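Leucine aminopeptidase 2 (Saccharomyces cerevisiae, PDB 2XQ0) cleaves N-terminal residues from di- and tripeptides as a zinc-dependent M1-family aminopeptidase and, in vitro, also hydrolyses epoxides such as leukotriene A4 at low activity. Local coordinates at residues 514-517 with 518-521; 411-414 with 415-419; 226-229 with 230-233; 488-491 with 492-495; 448-451 with 452-455. All coordinates share one frame; numbering follows the deposited sequence.

Interaction 1: 514-517 with 518-521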
loop_
_atom_site.group_PDB
_atom_site.type_symbol
_atom_site.label_atom_id
_atom_site.label_comp_id
_atom_site.label_asym_id
_atom_site.label_seq_id
_atom_site.Cartn_x
_atom_site.Cartn_y
_atom_site.Cartn_z
ATOM N N PHE A 514 -20.431 -7.822 -8.200
ATOM C CA PHE A 514 -21.900 -7.894 -8.239
ATOM C C PHE A 514 -22.583 -6.858 -7.340
ATOM O O PHE A 514 -23.410 -6.070 -7.812
ATOM C CB PHE A 514 -22.373 -9.303 -7.878
ATOM C CG PHE A 514 -23.866 -9.429 -7.766
ATOM C CD1 PHE A 514 -24.681 -9.216 -8.872
ATOM C CD2 PHE A 514 -24.459 -9.775 -6.561
ATOM C CE1 PHE A 514 -26.056 -9.339 -8.779
ATOM C CE2 PHE A 514 -25.835 -9.897 -6.458
ATOM C CZ PHE A 514 -26.636 -9.679 -7.570
ATOM N N LEU A 515 -22.243 -6.872 -6.049
ATOM C CA LEU A 515 -22.823 -5.949 -5.062
ATOM C C LEU A 515 -22.498 -4.508 -5.412
ATOM O O LEU A 515 -23.311 -3.611 -5.202
ATOM C CB LEU A 515 -22.323 -6.259 -3.645
ATOM C CG LEU A 515 -22.775 -7.594 -3.033
ATOM C CD1 LEU A 515 -21.907 -7.977 -1.850
ATOM C CD2 LEU A 515 -24.243 -7.537 -2.637
ATOM N N GLU A 516 -21.298 -4.289 -5.940
ATOM C CA GLU A 516 -20.922 -2.975 -6.454
ATOM C C GLU A 516 -21.878 -2.555 -7.580
ATOM O O GLU A 516 -22.557 -1.522 -7.467
ATOM C CB GLU A 516 -19.450 -2.971 -6.905
ATOM C CG GLU A 516 -18.963 -1.699 -7.578
ATOM C CD GLU A 516 -18.950 -0.492 -6.649
ATOM O OE1 GLU A 516 -19.667 -0.503 -5.622
ATOM O OE2 GLU A 516 -18.216 0.479 -6.948
ATOM N N THR A 517 -21.951 -3.366 -8.639
ATOM C CA THR A 517 -22.818 -3.092 -9.797
ATOM C C THR A 517 -24.269 -2.788 -9.393
ATOM O O THR A 517 -24.911 -1.922 -9.976
ATOM C CB THR A 517 -22.767 -4.253 -10.834
ATOM O OG1 THR A 517 -21.403 -4.524 -11.196
ATOM C CG2 THR A 517 -23.568 -3.913 -12.095
ATOM N N LEU A 518 -24.779 -3.485 -8.383
ATOM C CA LEU A 518 -26.130 -3.234 -7.885
ATOM C C LEU A 518 -26.326 -1.825 -7.330
ATOM O O LEU A 518 -27.369 -1.206 -7.551
ATOM C CB LEU A 518 -26.507 -4.244 -6.805
ATOM C CG LEU A 518 -26.788 -5.663 -7.280
ATOM C CD1 LEU A 518 -26.985 -6.569 -6.075
ATOM C CD2 LEU A 518 -28.004 -5.694 -8.205
ATOM N N THR A 519 -25.349 -1.327 -6.574
ATOM C CA THR A 519 -25.437 0.038 -6.054
ATOM C C THR A 519 -25.224 1.054 -7.183
ATOM O O THR A 519 -25.677 2.195 -7.099
ATOM C CB THR A 519 -24.443 0.295 -4.900
ATOM O OG1 THR A 519 -23.103 0.270 -5.403
ATOM C CG2 THR A 519 -24.604 -0.764 -3.800
ATOM N N GLN A 520 -24.537 0.625 -8.238
ATOM C CA GLN A 520 -24.487 1.373 -9.489
ATOM C C GLN A 520 -25.798 1.162 -10.248
ATOM O O GLN A 520 -25.972 1.642 -11.373
ATOM C CB GLN A 520 -23.322 0.887 -10.345
ATOM C CG GLN A 520 -21.967 1.030 -9.686
ATOM C CD GLN A 520 -21.346 2.379 -9.955
ATOM O OE1 GLN A 520 -21.577 2.977 -11.004
ATOM N NE2 GLN A 520 -20.547 2.866 -9.009
ATOM N N ASN A 521 -26.715 0.430 -9.619
ATOM C CA ASN A 521 -27.994 0.062 -10.225
ATOM C C ASN A 521 -27.881 -0.508 -11.637
ATOM O O ASN A 521 -28.611 -0.098 -12.537
ATOM C CB ASN A 521 -28.974 1.236 -10.186
ATOM C CG ASN A 521 -29.408 1.580 -8.776
ATOM O OD1 ASN A 521 -29.614 0.697 -7.945
ATOM N ND2 ASN A 521 -29.544 2.868 -8.497
#

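Interaction 2: 411-414 with 415-419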
loop_
_atom_site.group_PDB
_atom_site.type_symbol
_atom_site.label_atom_id
_atom_site.label_comp_id
_atom_site.label_asym_id
_atom_site.label_seq_id
_atom_site.Cartn_x
_atom_site.Cartn_y
_atom_site.Cartn_z
ATOM N N ASP A 411 8.977 -9.686 -21.594
ATOM C CA ASP A 411 9.626 -10.259 -20.422
ATOM C C ASP A 411 11.152 -10.106 -20.417
ATOM O O ASP A 411 11.750 -9.921 -19.350
ATOM C CB ASP A 411 9.198 -11.715 -20.208
ATOM C CG ASP A 411 7.779 -11.830 -19.645
ATOM O OD1 ASP A 411 7.075 -10.794 -19.603
ATOM O OD2 ASP A 411 7.369 -12.947 -19.242
ATOM N N PRO A 412 11.791 -10.170 -21.597
ATOM C CA PRO A 412 13.238 -9.908 -21.628
ATOM C C PRO A 412 13.573 -8.491 -21.169
ATOM O O PRO A 412 14.569 -8.291 -20.469
ATOM C CB PRO A 412 13.588 -10.074 -23.105
ATOM C CG PRO A 412 12.582 -11.060 -23.600
ATOM C CD PRO A 412 11.311 -10.721 -22.877
ATOM N N PHE A 413 12.757 -7.519 -21.557
ATOM C CA PHE A 413 12.943 -6.154 -21.062
ATOM C C PHE A 413 12.777 -6.071 -19.535
ATOM O O PHE A 413 13.569 -5.440 -18.841
ATOM C CB PHE A 413 11.979 -5.172 -21.721
ATOM C CG PHE A 413 11.990 -3.806 -21.075
ATOM C CD1 PHE A 413 13.067 -2.948 -21.260
ATOM C CD2 PHE A 413 10.943 -3.397 -20.252
ATOM C CE1 PHE A 413 13.096 -1.693 -20.648
ATOM C CE2 PHE A 413 10.960 -2.150 -19.643
ATOM C CZ PHE A 413 12.047 -1.290 -19.852
ATOM N N ILE A 414 11.724 -6.694 -19.024
ATOM C CA ILE A 414 11.455 -6.696 -17.589
ATOM C C ILE A 414 12.675 -7.191 -16.800
ATOM O O ILE A 414 13.105 -6.570 -15.824
ATOM C CB ILE A 414 10.236 -7.576 -17.295
ATOM C CG1 ILE A 414 8.980 -6.937 -17.892
ATOM C CG2 ILE A 414 10.070 -7.821 -15.808
ATOM C CD1 ILE A 414 7.727 -7.767 -17.644
ATOM N N ARG A 415 13.243 -8.307 -17.234
ATOM C CA ARG A 415 14.436 -8.829 -16.585
ATOM C C ARG A 415 15.609 -7.861 -16.704
ATOM O O ARG A 415 16.392 -7.715 -15.769
ATOM C CB ARG A 415 14.829 -10.170 -17.197
ATOM C CG ARG A 415 13.983 -11.315 -16.687
ATOM C CD ARG A 415 13.833 -12.392 -17.737
ATOM N NE ARG A 415 12.620 -13.160 -17.491
ATOM C CZ ARG A 415 12.057 -13.965 -18.377
ATOM N NH1 ARG A 415 10.952 -14.624 -18.055
ATOM N NH2 ARG A 415 12.603 -14.110 -19.578
ATOM N N HIS A 416 15.743 -7.220 -17.863
ATOM C CA HIS A 416 16.871 -6.325 -18.101
ATOM C C HIS A 416 16.753 -5.127 -17.176
ATOM O O HIS A 416 17.717 -4.740 -16.501
ATOM C CB HIS A 416 16.875 -5.860 -19.558
ATOM C CG HIS A 416 17.967 -4.892 -19.875
ATOM N ND1 HIS A 416 17.759 -3.532 -19.945
ATOM C CD2 HIS A 416 19.282 -5.085 -20.129
ATOM C CE1 HIS A 416 18.896 -2.928 -20.237
ATOM N NE2 HIS A 416 19.836 -3.848 -20.351
ATOM N N TYR A 417 15.554 -4.552 -17.160
ATOM C CA TYR A 417 15.223 -3.415 -16.315
ATOM C C TYR A 417 15.540 -3.679 -14.845
ATOM O O TYR A 417 16.285 -2.917 -14.238
ATOM C CB TYR A 417 13.745 -3.042 -16.507
ATOM C CG TYR A 417 13.212 -1.968 -15.576
ATOM C CD1 TYR A 417 13.528 -0.625 -15.769
ATOM C CD2 TYR A 417 12.370 -2.292 -14.521
ATOM C CE1 TYR A 417 13.031 0.365 -14.923
ATOM C CE2 TYR A 417 11.875 -1.310 -13.657
ATOM C CZ TYR A 417 12.213 0.024 -13.871
ATOM O OH TYR A 417 11.726 1.023 -13.036
ATOM N N PHE A 418 14.992 -4.750 -14.265
ATOM C CA PHE A 418 15.201 -4.989 -12.834
ATOM C C PHE A 418 16.653 -5.359 -12.510
ATOM O O PHE A 418 17.133 -5.083 -11.415
ATOM C CB PHE A 418 14.176 -5.986 -12.249
ATOM C CG PHE A 418 12.784 -5.421 -12.180
ATOM C CD1 PHE A 418 12.448 -4.518 -11.188
ATOM C CD2 PHE A 418 11.843 -5.728 -13.144
ATOM C CE1 PHE A 418 11.186 -3.954 -11.142
ATOM C CE2 PHE A 418 10.573 -5.185 -13.095
ATOM C CZ PHE A 418 10.243 -4.297 -12.092
ATOM N N LYS A 419 17.363 -5.940 -13.473
ATOM C CA LYS A 419 18.789 -6.193 -13.274
ATOM C C LYS A 419 19.615 -4.904 -13.325
ATOM O O LYS A 419 20.508 -4.703 -12.506
ATOM C CB LYS A 419 19.325 -7.201 -14.299
ATOM C CG LYS A 419 19.309 -8.648 -13.813
ATOM C CD LYS A 419 20.131 -8.815 -12.538
ATOM C CE LYS A 419 19.977 -10.204 -11.940
ATOM N NZ LYS A 419 20.778 -10.335 -10.693
#

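Interaction 3: 226-229 with 230-233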
loop_
_atom_site.group_PDB
_atom_site.type_symbol
_atom_site.label_atom_id
_atom_site.label_comp_id
_atom_site.label_asym_id
_atom_site.label_seq_id
_atom_site.Cartn_x
_atom_site.Cartn_y
_atom_site.Cartn_z
ATOM N N TYR A 226 3.805 -14.466 11.197
ATOM C CA TYR A 226 3.848 -13.963 12.569
ATOM C C TYR A 226 2.507 -13.315 12.882
ATOM O O TYR A 226 1.953 -12.634 12.040
ATOM C CB TYR A 226 4.968 -12.932 12.733
ATOM C CG TYR A 226 6.344 -13.520 12.621
ATOM C CD1 TYR A 226 7.030 -13.929 13.754
ATOM C CD2 TYR A 226 6.966 -13.672 11.377
ATOM C CE1 TYR A 226 8.293 -14.484 13.664
ATOM C CE2 TYR A 226 8.237 -14.224 11.280
ATOM C CZ TYR A 226 8.890 -14.628 12.432
ATOM O OH TYR A 226 10.151 -15.185 12.367
ATOM N N THR A 227 1.963 -13.564 14.069
ATOM C CA THR A 227 0.726 -12.912 14.481
ATOM C C THR A 227 0.422 -13.221 15.939
ATOM O O THR A 227 1.212 -13.881 16.610
ATOM C CB THR A 227 -0.489 -13.296 13.602
ATOM O OG1 THR A 227 -1.619 -12.479 13.952
ATOM C CG2 THR A 227 -0.849 -14.754 13.769
ATOM N N GLU A 228 -0.715 -12.738 16.425
ATOM C CA GLU A 228 -1.131 -13.053 17.790
ATOM C C GLU A 228 -1.525 -14.524 17.881
ATOM O O GLU A 228 -2.186 -15.061 16.974
ATOM C CB GLU A 228 -2.274 -12.132 18.228
ATOM C CG GLU A 228 -1.887 -10.647 18.306
ATOM C CD GLU A 228 -3.092 -9.714 18.430
ATOM O OE1 GLU A 228 -3.637 -9.304 17.377
ATOM O OE2 GLU A 228 -3.490 -9.390 19.575
ATOM N N PRO A 229 -1.116 -15.195 18.971
ATOM C CA PRO A 229 -1.389 -16.632 19.111
ATOM C C PRO A 229 -2.825 -17.037 18.741
ATOM O O PRO A 229 -3.010 -18.059 18.074
ATOM C CB PRO A 229 -1.105 -16.897 20.591
ATOM C CG PRO A 229 -0.048 -15.854 20.949
ATOM C CD PRO A 229 -0.408 -14.634 20.140
ATOM N N PHE A 230 -3.821 -16.246 19.133
ATOM C CA PHE A 230 -5.209 -16.668 18.949
ATOM C C PHE A 230 -5.563 -16.859 17.477
ATOM O O PHE A 230 -6.465 -17.636 17.130
ATOM C CB PHE A 230 -6.186 -15.693 19.620
ATOM C CG PHE A 230 -6.462 -14.454 18.818
ATOM C CD1 PHE A 230 -7.512 -14.423 17.904
ATOM C CD2 PHE A 230 -5.679 -13.319 18.977
ATOM C CE1 PHE A 230 -7.770 -13.282 17.161
ATOM C CE2 PHE A 230 -5.932 -12.171 18.236
ATOM C CZ PHE A 230 -6.972 -12.152 17.322
ATOM N N ARG A 231 -4.827 -16.169 16.615
ATOM C CA ARG A 231 -5.120 -16.151 15.186
ATOM C C ARG A 231 -4.083 -16.939 14.382
ATOM O O ARG A 231 -4.210 -17.095 13.161
ATOM C CB ARG A 231 -5.141 -14.693 14.710
ATOM C CG ARG A 231 -5.378 -14.509 13.230
ATOM C CD ARG A 231 -6.174 -13.248 12.978
ATOM N NE ARG A 231 -5.557 -12.089 13.608
ATOM C CZ ARG A 231 -6.238 -11.029 14.029
ATOM N NH1 ARG A 231 -7.560 -10.989 13.890
ATOM N NH2 ARG A 231 -5.599 -10.009 14.581
ATOM N N LEU A 232 -3.064 -17.440 15.068
ATOM C CA LEU A 232 -1.908 -18.054 14.401
ATOM C C LEU A 232 -2.255 -19.183 13.435
ATOM O O LEU A 232 -1.847 -19.168 12.274
ATOM C CB LEU A 232 -0.876 -18.518 15.432
ATOM C CG LEU A 232 0.362 -19.186 14.832
ATOM C CD1 LEU A 232 1.242 -18.162 14.118
ATOM C CD2 LEU A 232 1.152 -19.908 15.921
ATOM N N LYS A 233 -3.018 -20.168 13.890
ATOM C CA LYS A 233 -3.328 -21.286 13.014
ATOM C C LYS A 233 -4.254 -20.897 11.865
ATOM O O LYS A 233 -4.128 -21.422 10.770
ATOM C CB LYS A 233 -3.875 -22.478 13.808
ATOM C CG LYS A 233 -2.831 -23.100 14.708
ATOM C CD LYS A 233 -1.757 -23.841 13.900
ATOM C CE LYS A 233 -0.428 -23.916 14.668
ATOM N NZ LYS A 233 0.547 -24.777 13.932
HETATM O O HOH W 1 -4.128 -20.049 16.567
#

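Interaction 4: 488-491 with 492-495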
loop_
_atom_site.group_PDB
_atom_site.type_symbol
_atom_site.label_atom_id
_atom_site.label_comp_id
_atom_site.label_asym_id
_atom_site.label_seq_id
_atom_site.Cartn_x
_atom_site.Cartn_y
_atom_site.Cartn_z
ATOM N N LEU A 488 -41.364 -7.802 -10.146
ATOM C CA LEU A 488 -41.818 -8.731 -9.116
ATOM C C LEU A 488 -42.273 -7.946 -7.895
ATOM O O LEU A 488 -41.733 -6.882 -7.596
ATOM C CB LEU A 488 -40.713 -9.734 -8.745
ATOM C CG LEU A 488 -40.106 -10.461 -9.951
ATOM C CD1 LEU A 488 -39.143 -11.574 -9.545
ATOM C CD2 LEU A 488 -41.205 -11.012 -10.841
ATOM N N LYS A 489 -43.270 -8.459 -7.190
ATOM C CA LYS A 489 -43.799 -7.734 -6.037
ATOM C C LYS A 489 -43.528 -8.460 -4.730
ATOM O O LYS A 489 -42.848 -7.936 -3.847
ATOM C CB LYS A 489 -45.295 -7.446 -6.210
ATOM C CG LYS A 489 -45.583 -6.396 -7.275
ATOM C CD LYS A 489 -44.755 -5.139 -7.019
ATOM C CE LYS A 489 -44.050 -4.645 -8.281
ATOM N NZ LYS A 489 -42.996 -3.630 -7.968
ATOM N N THR A 490 -44.042 -9.679 -4.622
ATOM C CA THR A 490 -43.892 -10.467 -3.408
ATOM C C THR A 490 -42.609 -11.283 -3.418
ATOM O O THR A 490 -42.094 -11.639 -4.478
ATOM C CB THR A 490 -45.068 -11.441 -3.222
ATOM O OG1 THR A 490 -44.858 -12.602 -4.034
ATOM C CG2 THR A 490 -46.382 -10.776 -3.605
ATOM N N THR A 491 -42.110 -11.581 -2.222
ATOM C CA THR A 491 -40.896 -12.377 -2.043
ATOM C C THR A 491 -41.020 -13.693 -2.789
ATOM O O THR A 491 -40.052 -14.197 -3.370
ATOM C CB THR A 491 -40.658 -12.691 -0.554
ATOM O OG1 THR A 491 -40.863 -11.506 0.220
ATOM C CG2 THR A 491 -39.245 -13.210 -0.329
ATOM N N GLU A 492 -42.225 -14.253 -2.750
ATOM C CA GLU A 492 -42.536 -15.469 -3.479
ATOM C C GLU A 492 -42.185 -15.314 -4.955
ATOM O O GLU A 492 -41.602 -16.220 -5.550
ATOM C CB GLU A 492 -44.017 -15.813 -3.303
ATOM C CG GLU A 492 -44.656 -16.502 -4.486
ATOM C CD GLU A 492 -46.167 -16.473 -4.409
ATOM O OE1 GLU A 492 -46.695 -16.095 -3.343
ATOM O OE2 GLU A 492 -46.825 -16.823 -5.411
ATOM N N ASP A 493 -42.542 -14.171 -5.540
ATOM C CA ASP A 493 -42.239 -13.887 -6.947
ATOM C C ASP A 493 -40.730 -13.975 -7.150
ATOM O O ASP A 493 -40.238 -14.628 -8.073
ATOM C CB ASP A 493 -42.743 -12.487 -7.348
ATOM C CG ASP A 493 -44.271 -12.420 -7.512
ATOM O OD1 ASP A 493 -44.893 -13.476 -7.759
ATOM O OD2 ASP A 493 -44.850 -11.310 -7.403
ATOM N N PHE A 494 -39.996 -13.330 -6.257
ATOM C CA PHE A 494 -38.551 -13.275 -6.372
ATOM C C PHE A 494 -37.894 -14.653 -6.305
ATOM O O PHE A 494 -36.957 -14.935 -7.051
ATOM C CB PHE A 494 -37.973 -12.323 -5.325
ATOM C CG PHE A 494 -38.136 -10.874 -5.686
ATOM C CD1 PHE A 494 -39.180 -10.130 -5.174
ATOM C CD2 PHE A 494 -37.252 -10.263 -6.558
ATOM C CE1 PHE A 494 -39.330 -8.801 -5.511
ATOM C CE2 PHE A 494 -37.403 -8.932 -6.897
ATOM C CZ PHE A 494 -38.438 -8.204 -6.375
ATOM N N ARG A 495 -38.387 -15.511 -5.419
ATOM C CA ARG A 495 -37.818 -16.850 -5.270
ATOM C C ARG A 495 -38.044 -17.691 -6.522
ATOM O O ARG A 495 -37.284 -18.616 -6.800
ATOM C CB ARG A 495 -38.401 -17.562 -4.046
ATOM C CG ARG A 495 -38.058 -16.905 -2.730
ATOM C CD ARG A 495 -37.796 -17.948 -1.664
ATOM N NE ARG A 495 -37.930 -17.401 -0.318
ATOM C CZ ARG A 495 -39.059 -17.422 0.384
ATOM N NH1 ARG A 495 -40.154 -17.964 -0.135
ATOM N NH2 ARG A 495 -39.095 -16.903 1.604
#

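Interaction 5: 448-451 with 452-455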
loop_
_atom_site.group_PDB
_atom_site.type_symbol
_atom_site.label_atom_id
_atom_site.label_comp_id
_atom_site.label_asym_id
_atom_site.label_seq_id
_atom_site.Cartn_x
_atom_site.Cartn_y
_atom_site.Cartn_z
ATOM N N SER A 448 5.681 5.929 -31.545
ATOM C CA SER A 448 4.249 6.098 -31.767
ATOM C C SER A 448 3.468 6.242 -30.458
ATOM O O SER A 448 2.319 6.685 -30.468
ATOM C CB SER A 448 3.679 4.946 -32.594
ATOM O OG SER A 448 3.263 3.872 -31.765
ATOM N N VAL A 449 4.081 5.855 -29.339
ATOM C CA VAL A 449 3.454 6.015 -28.028
ATOM C C VAL A 449 3.308 7.502 -27.715
ATOM O O VAL A 449 4.287 8.241 -27.758
ATOM C CB VAL A 449 4.300 5.362 -26.903
ATOM C CG1 VAL A 449 3.740 5.724 -25.524
ATOM C CG2 VAL A 449 4.361 3.853 -27.075
ATOM N N ASP A 450 2.094 7.950 -27.412
ATOM C CA ASP A 450 1.899 9.349 -27.040
ATOM C C ASP A 450 2.411 9.572 -25.607
ATOM O O ASP A 450 1.626 9.628 -24.654
ATOM C CB ASP A 450 0.422 9.707 -27.142
ATOM C CG ASP A 450 0.151 11.188 -26.913
ATOM O OD1 ASP A 450 1.110 11.978 -26.708
ATOM O OD2 ASP A 450 -1.046 11.554 -26.944
ATOM N N TRP A 451 3.727 9.703 -25.465
ATOM C CA TRP A 451 4.339 9.787 -24.149
ATOM C C TRP A 451 3.794 10.967 -23.372
ATOM O O TRP A 451 3.691 10.926 -22.146
ATOM C CB TRP A 451 5.863 9.850 -24.264
ATOM C CG TRP A 451 6.444 8.563 -24.767
ATOM C CD1 TRP A 451 6.986 8.336 -25.997
ATOM C CD2 TRP A 451 6.516 7.317 -24.063
ATOM N NE1 TRP A 451 7.402 7.030 -26.100
ATOM C CE2 TRP A 451 7.124 6.383 -24.927
ATOM C CE3 TRP A 451 6.122 6.898 -22.787
ATOM C CZ2 TRP A 451 7.357 5.062 -24.554
ATOM C CZ3 TRP A 451 6.354 5.590 -22.422
ATOM C CH2 TRP A 451 6.965 4.685 -23.302
ATOM N N GLU A 452 3.417 12.008 -24.100
ATOM C CA GLU A 452 2.935 13.240 -23.487
ATOM C C GLU A 452 1.607 13.038 -22.780
ATOM O O GLU A 452 1.391 13.557 -21.688
ATOM C CB GLU A 452 2.787 14.335 -24.555
ATOM C CG GLU A 452 3.920 15.341 -24.573
ATOM C CD GLU A 452 3.847 16.299 -23.407
ATOM O OE1 GLU A 452 2.781 16.364 -22.764
ATOM O OE2 GLU A 452 4.848 16.988 -23.130
ATOM N N THR A 453 0.714 12.285 -23.409
ATOM C CA THR A 453 -0.591 12.036 -22.826
ATOM C C THR A 453 -0.466 11.081 -21.644
ATOM O O THR A 453 -1.012 11.336 -20.570
ATOM C CB THR A 453 -1.577 11.481 -23.869
ATOM O OG1 THR A 453 -1.855 12.503 -24.828
ATOM C CG2 THR A 453 -2.877 11.064 -23.217
ATOM N N TRP A 454 0.272 9.994 -21.842
ATOM C CA TRP A 454 0.434 8.996 -20.795
ATOM C C TRP A 454 1.111 9.566 -19.551
ATOM O O TRP A 454 0.629 9.383 -18.441
ATOM C CB TRP A 454 1.223 7.791 -21.307
ATOM C CG TRP A 454 0.401 6.827 -22.113
ATOM C CD1 TRP A 454 0.406 6.682 -23.470
ATOM C CD2 TRP A 454 -0.547 5.875 -21.610
ATOM N NE1 TRP A 454 -0.476 5.696 -23.843
ATOM C CE2 TRP A 454 -1.069 5.180 -22.719
ATOM C CE3 TRP A 454 -0.992 5.533 -20.328
ATOM C CZ2 TRP A 454 -2.020 4.172 -22.589
ATOM C CZ3 TRP A 454 -1.928 4.533 -20.200
ATOM C CH2 TRP A 454 -2.438 3.866 -21.324
ATOM N N LEU A 455 2.234 10.252 -19.736
ATOM C CA LEU A 455 3.011 10.706 -18.592
ATOM C C LEU A 455 2.538 12.014 -17.935
ATOM O O LEU A 455 2.583 12.147 -16.705
ATOM C CB LEU A 455 4.492 10.782 -18.953
ATOM C CG LEU A 455 5.152 9.466 -19.360
ATOM C CD1 LEU A 455 6.627 9.688 -19.615
ATOM C CD2 LEU A 455 4.961 8.388 -18.308
HETATM O O HOH W 2 -0.159 5.822 -27.075
HETATM O O HOH W 3 3.920 12.719 -27.094
#

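Interaction 1: 514-517 with 518-521
Leu518 lays its CD1 methyl over one face of the Phe514 ring, 3.8 Å from the ring centroid to Leu518 CD1 and displaced toward the rim on the CE2-CZ side, a CH-pi contact one helical turn apart. The ring reaches that place because Phe514 CG stands anti to the backbone N (chi1 174°), which turns the ring along the helix toward the later turn. Thr519 OG1, with chi1 at 68°, turns back to the preceding turn and donates to Glu516 O at 2.8 Å, a side-chain-to-backbone bond in the carbonyl plane and on a lone pair. The same oxygen takes Gln520 N at 3.0 Å, so two donors grip Glu516 O where the helix ends. Residues 514-521 span the C-terminal end of helix 508-519 and the turn that follows, closed by a Schellman motif in which Asn521 has positive phi. Glu516, bent at chi2, has OE1 near Thr519 OG1 at 3.5 Å without a bond; OE1 makes long, weak ion pairs with Lys562 and Lys565. Phe514 further packs on Val474 and Leu477 of helix 469-484; Leu515 touches Val559 and Lys562, and Thr519 touches Phe569, of helix 557-569.

Interaction 2: 411-414 with 415-419
Ile414 CG2 meets the Phe418 ring at its edge, 3.8 Å from Phe418 CE2, the two side chains running side by side from successive turns of helix 407-420 in the peptidase M1 domain. On this tight flank Tyr417 CD2 sits over the centre of the Phe418 ring, 3.6 Å above its plane. Phe413, with CG anti to the backbone N (chi1 171°), sends its ring along the helix to place CZ 4.1 Å from Tyr417 CB; the Phe413 and Tyr417 planes are inclined by 28° and offset so far that the rings scarcely overlap. Trp326 of helix 321-339 stacks on Tyr417 and meets Phe418 edge-to-face, enclosing this flank. The looser flank nears solvent, with Pro412 at the surface and Arg415 partly exposed, though Asp411 is buried and salt-bridged to Arg333. Arg415 lays one guanidinium face over Asp411 CB; Asp411 OD2, 4.1 Å from Arg415 NH1, is far off that plane, and no N-H is aimed at it. Arg415 NE donates to Ile253 O. A leucine in place of Arg415 would probably leave Ile253 O without its donor and take away the positive charge near Asp411. Along the backbone, Tyr417 N donates to Phe413 O at 2.7 Å, almost straight at 176°.

Interaction 3: 226-229 with 230-233
Arg231 reaches back to Glu228, and its NH2 forms a salt bridge with Glu228 OE1 at 3.5 Å, the carboxylate and guanidinium planes turned 66° apart. Followed outward, Arg231 starts with CB 3.7 Å from Glu228 O and also over a face of the neighbouring Phe230 ring, toward its rim. With CG anti to the backbone N (chi1 178°), the chain then bends at chi2 and chi3, bringing the guanidinium under Phe230 CZ. NE comes 4.0 Å from Thr227 OG1, which lies at the guanidinium edge but is hydrogen-bonded to Val266 O; NE itself is buried with no partner in the model. Phe230 CZ sits over the centre of the guanidinium, 3.5 Å above its plane. At the tip NH1 forms a second salt bridge, with Asp269, so the group is held from two directions. Phe230 also runs beside Glu228, its CE2 3.7 Å from Glu228 CB. Thr227 CG2 touches Leu232 CA at 3.5 Å. Arg231 N donates to Glu228 O at 2.9 Å, and a water links Pro229 O to Lys233 N. The whole forms a short strand-to-helix connection, taking the chain from strand 223-227 of a mixed sheet into helix 229-239.

Interaction 4: 488-491 with 492-495
Leu488 CB sits over the centre of the Phe494 ring, a CH-pi contact with 3.6 Å from Leu488 CB to the centroid and only 13° off the ring normal. Leu488 CD1 lies against the backbone at Asp493 O and Phe494 CA, while the ring edge lies near Lys489 O. Replacing Phe494 with an alanine would probably leave Leu488 CB without the face it covers and open a gap toward Ala539 and Ala542 of helix 537-546, on which the ring also packs. Arg495 adds a nonpolar contact, one guanidinium face lying over the Thr491 CG2 methyl, which sits toward the rim, 4.2 Å from Arg495 NH2. The hydrogen bonds form a capping box at the start of helix 491-497. Thr490 is the N-cap: its OG1, set between the backbone N and carbonyl carbon (chi1 81°), accepts from Asp493 N at 3.2 Å. The weak bond from Thr490 N to Asp493 OD2, 3.3 Å, closes the box, and OD2 takes Lys489 N in addition, on its anti lone pair. Helical bonds follow, Phe494 N to Thr490 O at 3.2 Å and Arg495 N to Thr491 O at 2.9 Å. Among charged groups, Arg495 NE has a long, weak ion pair with Asp545.

Interaction 5: 448-451 with 452-455
Asp450 and Thr453 are joined by their side chains, Thr453 OG1 donating to Asp450 OD2; the modelled 2.5 Å between these two oxygens is doubtful as a measure of the bond's strength. Asp450 CG stands anti to the backbone N (chi1 -174°), which swings the carboxylate over the first helical turn. Asp450 is the N-cap residue, and its OD1 makes the weak capping bond to Thr453 N at 3.3 Å. Backbone bonds then run from Trp454 N to Asp450 O, nearly straight at 177°, and from Leu455 N to Trp451 O. Two waters add to the polar network: one bridges Asp450 N and Trp454 NE1 at the indole edge, the other donates to Asp450 OD1 and accepts from Glu452 N. The apolar contacts are Val449 CG1 with Trp454 CD1 at 4.0 Å and Trp451 CE3 with Leu455 CD1 at 4.3 Å. Trp451 and Leu455 pack between helices 388-403, 428-438 and 4-9, while Glu452 OE2 accepts from Ser5 OG and pairs with Arg9, tying the start of helix 451-456 to the N-terminal helix.

The five contacts are local and lie in series along the chain, none touching another. Interaction 2 comes nearest the catalytic centre: the Phe418 side chain is about 9 Å from that of the zinc ligand His305, about 12 Å from the zinc ion and about 14 Å from bound bestatin. Interaction 5 belongs to the same M1 peptidase region, its nearest atoms about 9 Å from interaction 2; helix 428-438 touches side chains of both. Interactions 1 and 4, about 10 Å apart at their nearest atoms, mark the end of helix 508-519 and the start of helix 491-497, consecutive in the chain. Interactions 3 and 5 lie on opposite sides of the chain's centre, about 48 Å between centres.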